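Local coordinates for SusD superfamily protein (Bacteroides thetaiotaomicron VPI-5482, PDB 3HDX), which probably binds polysaccharides at the outer membrane as a SusD-family homolog, in keeping with a role in carbohydrate uptake, at residues A[7-19]-A[88-102]. Residues are numbered along the deposited sequence; the frame is centred on the assembly and turned at random. Where two conformers were deposited one is given.
Sequences QWKTLEDTRSALM and FMEKAPRTVELDRSY. With EDO (1,2-ethanediol), chain F.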
ATOM      1  N   GLN A   7      16.436   6.331 -25.226  1.00 22.30           N
ATOM      2  CA  GLN A   7      16.305   5.700 -26.534  1.00 22.18           C
ATOM      3  C   GLN A   7      15.709   4.320 -26.372  1.00 18.93           C
ATOM      4  O   GLN A   7      15.491   3.871 -25.249  1.00 19.70           O
ATOM      5  CB  GLN A   7      17.613   5.711 -27.309  1.00 23.43           C
ATOM      6  CG  GLN A   7      18.190   7.163 -27.450  1.00 24.71           C
ATOM      7  CD  GLN A   7      17.240   8.175 -28.150  1.00 26.44           C
ATOM      8  OE1 GLN A   7      16.252   7.781 -28.778  1.00 27.76           O
ATOM      9  NE2 GLN A   7      17.555   9.475 -28.059  1.00 27.17           N
ATOM     10  N   TRP A   8      15.379   3.692 -27.497  1.00 16.29           N
ATOM     11  CA  TRP A   8      14.638   2.411 -27.518  1.00 16.27           C
ATOM     12  C   TRP A   8      15.224   1.452 -28.557  1.00 15.97           C
ATOM     13  O   TRP A   8      14.521   0.685 -29.172  1.00 18.92           O
ATOM     14  CB  TRP A   8      13.150   2.690 -27.826  1.00 15.71           C
ATOM     15  CG  TRP A   8      12.524   3.699 -26.858  1.00 14.73           C
ATOM     16  CD1 TRP A   8      12.494   5.053 -26.983  1.00 15.95           C
ATOM     17  CD2 TRP A   8      11.959   3.406 -25.576  1.00 14.80           C
ATOM     18  NE1 TRP A   8      11.915   5.624 -25.892  1.00 15.54           N
ATOM     19  CE2 TRP A   8      11.574   4.631 -25.006  1.00 15.40           C
ATOM     20  CE3 TRP A   8      11.730   2.228 -24.870  1.00 14.62           C
ATOM     21  CZ2 TRP A   8      10.959   4.710 -23.757  1.00 15.92           C
ATOM     22  CZ3 TRP A   8      11.131   2.299 -23.643  1.00 15.62           C
ATOM     23  CH2 TRP A   8      10.746   3.544 -23.094  1.00 15.15           C
ATOM     24  N   LYS A   9      16.540   1.528 -28.718  1.00 17.07           N
ATOM     25  CA  LYS A   9      17.265   0.773 -29.736  0.50 16.86           C
ATOM     26  C   LYS A   9      17.599  -0.639 -29.277  1.00 17.33           C
ATOM     27  O   LYS A   9      17.631  -1.577 -30.088  1.00 18.25           O
ATOM     28  CB  LYS A   9      18.559   1.545 -30.072  0.50 16.24           C
ATOM     29  CG  LYS A   9      19.437   0.948 -31.194  0.50 16.32           C
ATOM     30  CD  LYS A   9      20.753   1.702 -31.336  0.50 15.83           C
ATOM     31  CE  LYS A   9      21.644   1.100 -32.465  0.50 15.16           C
ATOM     32  NZ  LYS A   9      21.203   1.456 -33.899  0.50 15.95           N
ATOM     33  N   THR A  10      17.892  -0.799 -27.978  1.00 17.83           N
ATOM     34  CA  THR A  10      18.334  -2.066 -27.447  1.00 17.35           C
ATOM     35  C   THR A  10      17.550  -2.561 -26.242  1.00 17.39           C
ATOM     36  O   THR A  10      16.827  -1.808 -25.586  1.00 17.87           O
ATOM     37  CB  THR A  10      19.796  -1.958 -26.946  1.00 18.87           C
ATOM     38  OG1 THR A  10      19.874  -1.120 -25.778  1.00 19.90           O
ATOM     39  CG2 THR A  10      20.776  -1.431 -28.063  1.00 19.09           C
ATOM     40  N   LEU A  11      17.797  -3.829 -25.944  1.00 17.79           N
ATOM     41  CA  LEU A  11      17.224  -4.461 -24.778  0.50 16.64           C
ATOM     42  C   LEU A  11      17.638  -3.711 -23.499  1.00 17.10           C
ATOM     43  O   LEU A  11      16.828  -3.604 -22.562  1.00 16.82           O
ATOM     44  CB  LEU A  11      17.633  -5.943 -24.755  0.50 16.06           C
ATOM     45  CG  LEU A  11      17.318  -6.771 -23.523  0.50 15.17           C
ATOM     46  CD1 LEU A  11      17.176  -8.238 -23.881  0.50 14.42           C
ATOM     47  CD2 LEU A  11      18.382  -6.520 -22.485  0.50 15.22           C
ATOM     48  N   GLU A  12      18.874  -3.203 -23.450  1.00 17.65           N
ATOM     49  CA  GLU A  12      19.352  -2.450 -22.264  0.50 17.59           C
ATOM     50  C   GLU A  12      18.571  -1.145 -22.124  1.00 16.99           C
ATOM     51  O   GLU A  12      18.308  -0.685 -20.984  1.00 17.28           O
ATOM     52  CB  GLU A  12      20.875  -2.196 -22.263  0.50 17.86           C
ATOM     53  CG  GLU A  12      21.380  -1.356 -21.060  0.50 18.78           C
ATOM     54  CD  GLU A  12      20.946  -1.918 -19.687  0.50 19.97           C
ATOM     55  OE1 GLU A  12      20.932  -3.152 -19.507  0.50 20.24           O
ATOM     56  OE2 GLU A  12      20.605  -1.116 -18.791  0.50 20.97           O
ATOM     57  N   ASP A  13      18.192  -0.534 -23.250  1.00 17.24           N
ATOM     58  CA  ASP A  13      17.363   0.682 -23.227  1.00 17.34           C
ATOM     59  C   ASP A  13      15.980   0.395 -22.599  1.00 17.31           C
ATOM     60  O   ASP A  13      15.514   1.175 -21.734  1.00 18.49           O
ATOM     61  CB  ASP A  13      17.160   1.282 -24.636  1.00 17.78           C
ATOM     62  CG  ASP A  13      18.432   1.856 -25.243  1.00 19.77           C
ATOM     63  OD1 ASP A  13      19.302   2.342 -24.486  1.00 21.18           O
ATOM     64  OD2 ASP A  13      18.505   1.900 -26.502  1.00 20.37           O
ATOM     65  N   THR A  14      15.327  -0.690 -23.020  1.00 17.63           N
ATOM     66  CA  THR A  14      13.984  -1.024 -22.489  1.00 17.93           C
ATOM     67  C   THR A  14      14.091  -1.451 -21.048  1.00 17.52           C
ATOM     68  O   THR A  14      13.248  -1.066 -20.237  1.00 16.28           O
ATOM     69  CB  THR A  14      13.207  -2.068 -23.339  1.00 19.71           C
ATOM     70  OG1 THR A  14      13.950  -3.312 -23.467  1.00 20.83           O
ATOM     71  CG2 THR A  14      12.985  -1.494 -24.717  1.00 23.05           C
ATOM     72  N   ARG A  15      15.142  -2.210 -20.704  1.00 16.35           N
ATOM     73  CA  ARG A  15      15.366  -2.617 -19.302  0.50 16.38           C
ATOM     74  C   ARG A  15      15.471  -1.381 -18.422  1.00 16.08           C
ATOM     75  O   ARG A  15      14.785  -1.279 -17.406  1.00 16.71           O
ATOM     76  CB  ARG A  15      16.642  -3.461 -19.117  0.50 16.95           C
ATOM     77  CG  ARG A  15      16.784  -4.063 -17.694  0.50 17.23           C
ATOM     78  CD  ARG A  15      18.235  -4.398 -17.339  0.50 18.14           C
ATOM     79  NE  ARG A  15      19.040  -3.182 -17.341  0.50 18.49           N
ATOM     80  CZ  ARG A  15      18.999  -2.257 -16.386  0.50 19.58           C
ATOM     81  NH1 ARG A  15      18.237  -2.434 -15.328  0.50 21.67           N
ATOM     82  NH2 ARG A  15      19.735  -1.169 -16.478  0.50 20.66           N
ATOM     83  N   SER A  16      16.295  -0.417 -18.828  1.00 16.10           N
ATOM     84  CA  SER A  16      16.491   0.798 -18.044  1.00 16.81           C
ATOM     85  C   SER A  16      15.181   1.596 -17.860  1.00 14.92           C
ATOM     86  O   SER A  16      14.872   2.046 -16.757  1.00 14.93           O
ATOM     87  CB  SER A  16      17.606   1.655 -18.670  1.00 18.97           C
ATOM     88  OG  SER A  16      17.752   2.845 -17.907  1.00 23.40           O
ATOM     89  N   ALA A  17      14.406   1.712 -18.935  1.00 13.90           N
ATOM     90  CA  ALA A  17      13.130   2.429 -18.895  1.00 13.76           C
ATOM     91  C   ALA A  17      12.128   1.714 -17.983  1.00 13.55           C
ATOM     92  O   ALA A  17      11.405   2.360 -17.218  1.00 14.24           O
ATOM     93  CB  ALA A  17      12.544   2.626 -20.313  1.00 13.66           C
ATOM     94  N   LEU A  18      12.073   0.386 -18.067  1.00 13.87           N
ATOM     95  CA  LEU A  18      11.149  -0.397 -17.222  1.00 13.57           C
ATOM     96  C   LEU A  18      11.515  -0.157 -15.749  1.00 14.43           C
ATOM     97  O   LEU A  18      10.651   0.158 -14.906  1.00 13.26           O
ATOM     98  CB  LEU A  18      11.235  -1.910 -17.542  1.00 13.80           C
ATOM     99  CG  LEU A  18      10.415  -2.822 -16.633  1.00 13.79           C
ATOM    100  CD1 LEU A  18       8.917  -2.474 -16.722  1.00 14.56           C
ATOM    101  CD2 LEU A  18      10.721  -4.327 -16.945  1.00 14.59           C
HETATM  102  N   MSE A  19      12.811  -0.307 -15.429  1.00 14.61           N
HETATM  103  CA  MSE A  19      13.264  -0.095 -14.035  1.00 16.77           C
HETATM  104  C   MSE A  19      12.961   1.352 -13.595  1.00 14.85           C
HETATM  105  O   MSE A  19      12.627   1.592 -12.420  1.00 15.07           O
HETATM  106  CB  MSE A  19      14.733  -0.494 -13.847  1.00 18.22           C
HETATM  107  CG  MSE A  19      15.003  -1.994 -14.165  1.00 19.85           C
HETATM  108 SE   MSE A  19      13.792  -3.284 -13.344  0.75 24.41          SE
HETATM  109  CE  MSE A  19      14.054  -4.758 -14.548  1.00 24.33           C
ATOM    110  N   PHE A  88       6.576   4.352 -22.364  1.00 11.59           N
ATOM    111  CA  PHE A  88       7.108   3.011 -22.525  1.00 13.16           C
ATOM    112  C   PHE A  88       6.197   2.192 -23.462  1.00 13.36           C
ATOM    113  O   PHE A  88       6.672   1.536 -24.395  1.00 15.08           O
ATOM    114  CB  PHE A  88       7.264   2.311 -21.159  1.00 12.84           C
ATOM    115  CG  PHE A  88       7.964   0.982 -21.238  1.00 11.29           C
ATOM    116  CD1 PHE A  88       7.325  -0.152 -21.722  1.00 12.36           C
ATOM    117  CD2 PHE A  88       9.305   0.871 -20.852  1.00 11.04           C
ATOM    118  CE1 PHE A  88       8.009  -1.339 -21.833  1.00 12.78           C
ATOM    119  CE2 PHE A  88       9.961  -0.304 -20.947  1.00 13.09           C
ATOM    120  CZ  PHE A  88       9.335  -1.401 -21.458  1.00 13.72           C
HETATM  121  N   MSE A  89       4.884   2.255 -23.247  1.00 13.65           N
HETATM  122  CA  MSE A  89       3.960   1.476 -24.081  1.00 14.34           C
HETATM  123  C   MSE A  89       3.950   1.937 -25.533  1.00 14.00           C
HETATM  124  O   MSE A  89       3.709   1.115 -26.422  1.00 15.97           O
HETATM  125  CB  MSE A  89       2.554   1.529 -23.504  1.00 14.98           C
HETATM  126  CG  MSE A  89       2.498   0.902 -22.101  1.00 16.08           C
HETATM  127 SE   MSE A  89       0.871   1.209 -21.152  0.75 14.55          SE
HETATM  128  CE  MSE A  89      -0.264   0.096 -22.124  1.00 18.81           C
ATOM    129  N   GLU A  90       4.198   3.236 -25.762  1.00 14.08           N
ATOM    130  CA  GLU A  90       4.243   3.783 -27.112  0.50 13.71           C
ATOM    131  C   GLU A  90       5.524   3.420 -27.852  1.00 14.92           C
ATOM    132  O   GLU A  90       5.476   3.161 -29.082  1.00 16.65           O
ATOM    133  CB  GLU A  90       4.100   5.325 -27.068  0.50 13.32           C
ATOM    134  CG  GLU A  90       2.724   5.773 -26.603  0.50 14.07           C
ATOM    135  CD  GLU A  90       2.641   7.213 -26.107  0.50 15.41           C
ATOM    136  OE1 GLU A  90       3.644   7.983 -26.278  0.50 15.36           O
ATOM    137  OE2 GLU A  90       1.527   7.574 -25.592  0.50 14.42           O
ATOM    138  N   LYS A  91       6.643   3.408 -27.113  1.00 15.08           N
ATOM    139  CA  LYS A  91       7.972   3.302 -27.739  0.50 14.80           C
ATOM    140  C   LYS A  91       8.662   1.941 -27.683  1.00 14.81           C
ATOM    141  O   LYS A  91       9.393   1.584 -28.607  1.00 16.37           O
ATOM    142  CB  LYS A  91       8.859   4.387 -27.150  0.50 15.47           C
ATOM    143  CG  LYS A  91       8.342   5.805 -27.408  0.50 16.04           C
ATOM    144  CD  LYS A  91       8.325   6.176 -28.877  0.50 18.32           C
ATOM    145  CE  LYS A  91       7.854   7.630 -29.086  0.50 19.75           C
ATOM    146  NZ  LYS A  91       8.153   8.132 -30.454  0.50 20.62           N
ATOM    147  N   ALA A  92       8.435   1.181 -26.630  1.00 14.26           N
ATOM    148  CA  ALA A  92       9.070  -0.132 -26.487  1.00 14.92           C
ATOM    149  C   ALA A  92       8.778  -1.161 -27.598  1.00 15.26           C
ATOM    150  O   ALA A  92       9.666  -1.975 -27.900  1.00 15.80           O
ATOM    151  CB  ALA A  92       8.764  -0.731 -25.080  1.00 15.43           C
ATOM    152  N   PRO A  93       7.562  -1.153 -28.201  1.00 15.48           N
ATOM    153  CA  PRO A  93       7.303  -2.163 -29.248  1.00 15.17           C
ATOM    154  C   PRO A  93       8.324  -2.130 -30.398  1.00 16.86           C
ATOM    155  O   PRO A  93       8.678  -3.178 -30.938  1.00 16.77           O
ATOM    156  CB  PRO A  93       5.900  -1.808 -29.715  1.00 15.51           C
ATOM    157  CG  PRO A  93       5.244  -1.277 -28.457  1.00 15.85           C
ATOM    158  CD  PRO A  93       6.303  -0.476 -27.812  1.00 14.65           C
ATOM    159  N   ARG A  94       8.822  -0.932 -30.705  1.00 17.15           N
ATOM    160  CA  ARG A  94       9.858  -0.770 -31.750  1.00 18.06           C
ATOM    161  C   ARG A  94      11.119  -1.580 -31.463  1.00 17.14           C
ATOM    162  O   ARG A  94      11.803  -2.037 -32.395  1.00 18.80           O
ATOM    163  CB  ARG A  94      10.254   0.706 -31.836  1.00 20.43           C
ATOM    164  CG  ARG A  94      11.273   1.061 -32.913  1.00 22.82           C
ATOM    165  CD  ARG A  94      10.908   0.558 -34.306  1.00 24.81           C
ATOM    166  NE  ARG A  94      11.804   1.210 -35.291  1.00 26.33           N
ATOM    167  CZ  ARG A  94      12.094   0.779 -36.519  1.00 26.60           C
ATOM    168  NH1 ARG A  94      11.611  -0.399 -36.996  1.00 27.08           N
ATOM    169  NH2 ARG A  94      12.932   1.543 -37.276  1.00 24.39           N
ATOM    170  N   THR A  95      11.462  -1.722 -30.191  1.00 16.66           N
ATOM    171  CA  THR A  95      12.689  -2.410 -29.780  1.00 16.12           C
ATOM    172  C   THR A  95      12.745  -3.861 -30.282  1.00 15.82           C
ATOM    173  O   THR A  95      13.834  -4.375 -30.605  1.00 17.51           O
ATOM    174  CB  THR A  95      12.924  -2.309 -28.258  1.00 16.09           C
ATOM    175  OG1 THR A  95      12.754  -0.933 -27.853  1.00 16.86           O
ATOM    176  CG2 THR A  95      14.333  -2.799 -27.861  1.00 16.37           C
ATOM    177  N   VAL A  96      11.583  -4.504 -30.373  1.00 15.83           N
ATOM    178  CA  VAL A  96      11.495  -5.893 -30.890  1.00 15.52           C
ATOM    179  C   VAL A  96      12.017  -5.942 -32.335  1.00 17.69           C
ATOM    180  O   VAL A  96      12.713  -6.879 -32.705  1.00 19.26           O
ATOM    181  CB  VAL A  96      10.048  -6.470 -30.805  1.00 16.80           C
ATOM    182  CG1 VAL A  96       9.968  -7.882 -31.425  1.00 16.72           C
ATOM    183  CG2 VAL A  96       9.578  -6.516 -29.347  1.00 16.27           C
ATOM    184  N   GLU A  97      11.693  -4.920 -33.120  1.00 16.99           N
ATOM    185  CA  GLU A  97      12.158  -4.823 -34.523  1.00 19.50           C
ATOM    186  C   GLU A  97      13.624  -4.470 -34.616  1.00 19.81           C
ATOM    187  O   GLU A  97      14.317  -4.902 -35.573  1.00 21.62           O
ATOM    188  CB  GLU A  97      11.342  -3.794 -35.278  1.00 21.81           C
ATOM    189  CG  GLU A  97       9.878  -4.167 -35.405  1.00 24.83           C
ATOM    190  CD  GLU A  97       8.990  -3.035 -35.887  1.00 29.09           C
ATOM    191  OE1 GLU A  97       9.419  -1.856 -36.042  1.00 31.33           O
ATOM    192  OE2 GLU A  97       7.806  -3.341 -36.097  1.00 33.52           O
ATOM    193  N   LEU A  98      14.122  -3.705 -33.646  1.00 18.35           N
ATOM    194  CA  LEU A  98      15.516  -3.223 -33.653  1.00 18.26           C
ATOM    195  C   LEU A  98      16.564  -4.110 -33.030  1.00 19.52           C
ATOM    196  O   LEU A  98      17.740  -3.989 -33.407  1.00 21.05           O
ATOM    197  CB  LEU A  98      15.613  -1.859 -33.000  1.00 17.84           C
ATOM    198  CG  LEU A  98      14.755  -0.749 -33.630  1.00 17.46           C
ATOM    199  CD1 LEU A  98      14.940   0.645 -32.949  1.00 17.74           C
ATOM    200  CD2 LEU A  98      15.032  -0.618 -35.152  1.00 17.01           C
ATOM    201  N   ASP A  99      16.176  -4.961 -32.074  1.00 20.02           N
ATOM    202  CA  ASP A  99      17.110  -5.795 -31.334  1.00 19.43           C
ATOM    203  C   ASP A  99      16.548  -7.211 -31.261  1.00 20.13           C
ATOM    204  O   ASP A  99      15.579  -7.473 -30.523  1.00 19.03           O
ATOM    205  CB  ASP A  99      17.330  -5.200 -29.940  1.00 20.38           C
ATOM    206  CG  ASP A  99      18.430  -5.885 -29.149  1.00 20.59           C
ATOM    207  OD1 ASP A  99      18.871  -7.007 -29.517  1.00 20.52           O
ATOM    208  OD2 ASP A  99      18.876  -5.284 -28.144  1.00 20.52           O
ATOM    209  N   ARG A 100      17.193  -8.123 -31.989  1.00 20.72           N
ATOM    210  CA  ARG A 100      16.811  -9.535 -32.027  0.50 21.88           C
ATOM    211  C   ARG A 100      16.859 -10.209 -30.637  1.00 21.51           C
ATOM    212  O   ARG A 100      16.270 -11.267 -30.471  1.00 23.48           O
ATOM    213  CB  ARG A 100      17.721 -10.322 -33.003  0.50 23.15           C
ATOM    214  CG  ARG A 100      17.740  -9.844 -34.494  0.50 23.76           C
ATOM    215  CD  ARG A 100      16.536 -10.253 -35.304  0.50 24.76           C
ATOM    216  N   SER A 101      17.592  -9.617 -29.677  1.00 19.66           N
ATOM    217  CA  SER A 101      17.669 -10.156 -28.300  0.50 19.22           C
ATOM    218  C   SER A 101      16.441  -9.790 -27.435  1.00 18.72           C
ATOM    219  O   SER A 101      16.333 -10.282 -26.308  1.00 19.24           O
ATOM    220  CB  SER A 101      18.958  -9.738 -27.585  0.50 18.86           C
ATOM    221  OG  SER A 101      19.038  -8.364 -27.223  0.50 17.72           O
ATOM    222  N   TYR A 102      15.560  -8.912 -27.939  1.00 18.12           N
ATOM    223  CA  TYR A 102      14.351  -8.457 -27.242  1.00 17.21           C
ATOM    224  C   TYR A 102      13.170  -9.134 -27.882  1.00 17.53           C
ATOM    225  O   TYR A 102      12.729  -8.756 -28.951  1.00 18.88           O
ATOM    226  CB  TYR A 102      14.216  -6.939 -27.319  1.00 16.61           C
ATOM    227  CG  TYR A 102      13.134  -6.333 -26.447  1.00 15.11           C
ATOM    228  CD1 TYR A 102      13.147  -6.539 -25.057  1.00 16.67           C
ATOM    229  CD2 TYR A 102      12.106  -5.588 -26.977  1.00 15.04           C
ATOM    230  CE1 TYR A 102      12.195  -5.944 -24.225  1.00 15.06           C
ATOM    231  CE2 TYR A 102      11.127  -4.974 -26.125  1.00 15.46           C
ATOM    232  CZ  TYR A 102      11.186  -5.182 -24.757  1.00 14.97           C
ATOM    233  OH  TYR A 102      10.258  -4.573 -23.931  1.00 16.47           O
TER
HETATM  234  C1  EDO F 605      13.735   4.670 -31.721  1.00 23.10           C
HETATM  235  O1  EDO F 605      12.879   4.979 -30.604  1.00 25.86           O
HETATM  236  C2  EDO F 605      14.977   3.959 -31.175  1.00 23.42           C
HETATM  237  O2  EDO F 605      15.719   4.753 -30.192  1.00 20.95           O
HETATM  238  O   HOH W   1      19.612  -2.841 -31.508  1.00 24.91           O
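Trp8 lies against the end of helix 76-91, with Lys91 CB over the face of its five-membered ring, 3.4 Å from the centroid in a CH-pi contact. The six-membered ring turns its edge to the face of Phe88, the planes at 83°, in an offset edge-to-face pair. Phe88 in turn brings its own edge to Ala17 CB and to Thr14 O. Packing is also tight where Thr14 CG2 and Thr95 meet tip to tip, with CG2 3.2 Å from Thr95 OG1. Thr14 OG1 sits over the ring face of Tyr102 and hydrogen-bonds to Tyr182, while Tyr102 OH hydrogen-bonds to Asp110 of helix 104-129.

Thr95 OG1 donates to Trp8 O at 2.7 Å, from above the carbonyl plane. With CG anti to the backbone N (chi1 -172°), Asp99 sends OD2 to Leu11 N, 2.8 Å away. Its OD1 accepts from Ser101 N, which makes an Asx turn, and also from Ser101 OG. The outer side is looser and wetter. There a water bridges Lys9 O and Leu98 O, and ethanediol, probably from the crystallisation liquor, accepts from Trp8 N.

With an alanine at Trp8, Lys91 CB and the Phe88 face would probably lose their aromatic partner. Thr10 and Asp13 form a capping box. The negative charge of Asp99 is probably stabilised by the helix 11-30 dipole, and its bond to Leu11 N ties that helix start to the turn after helix 93-98.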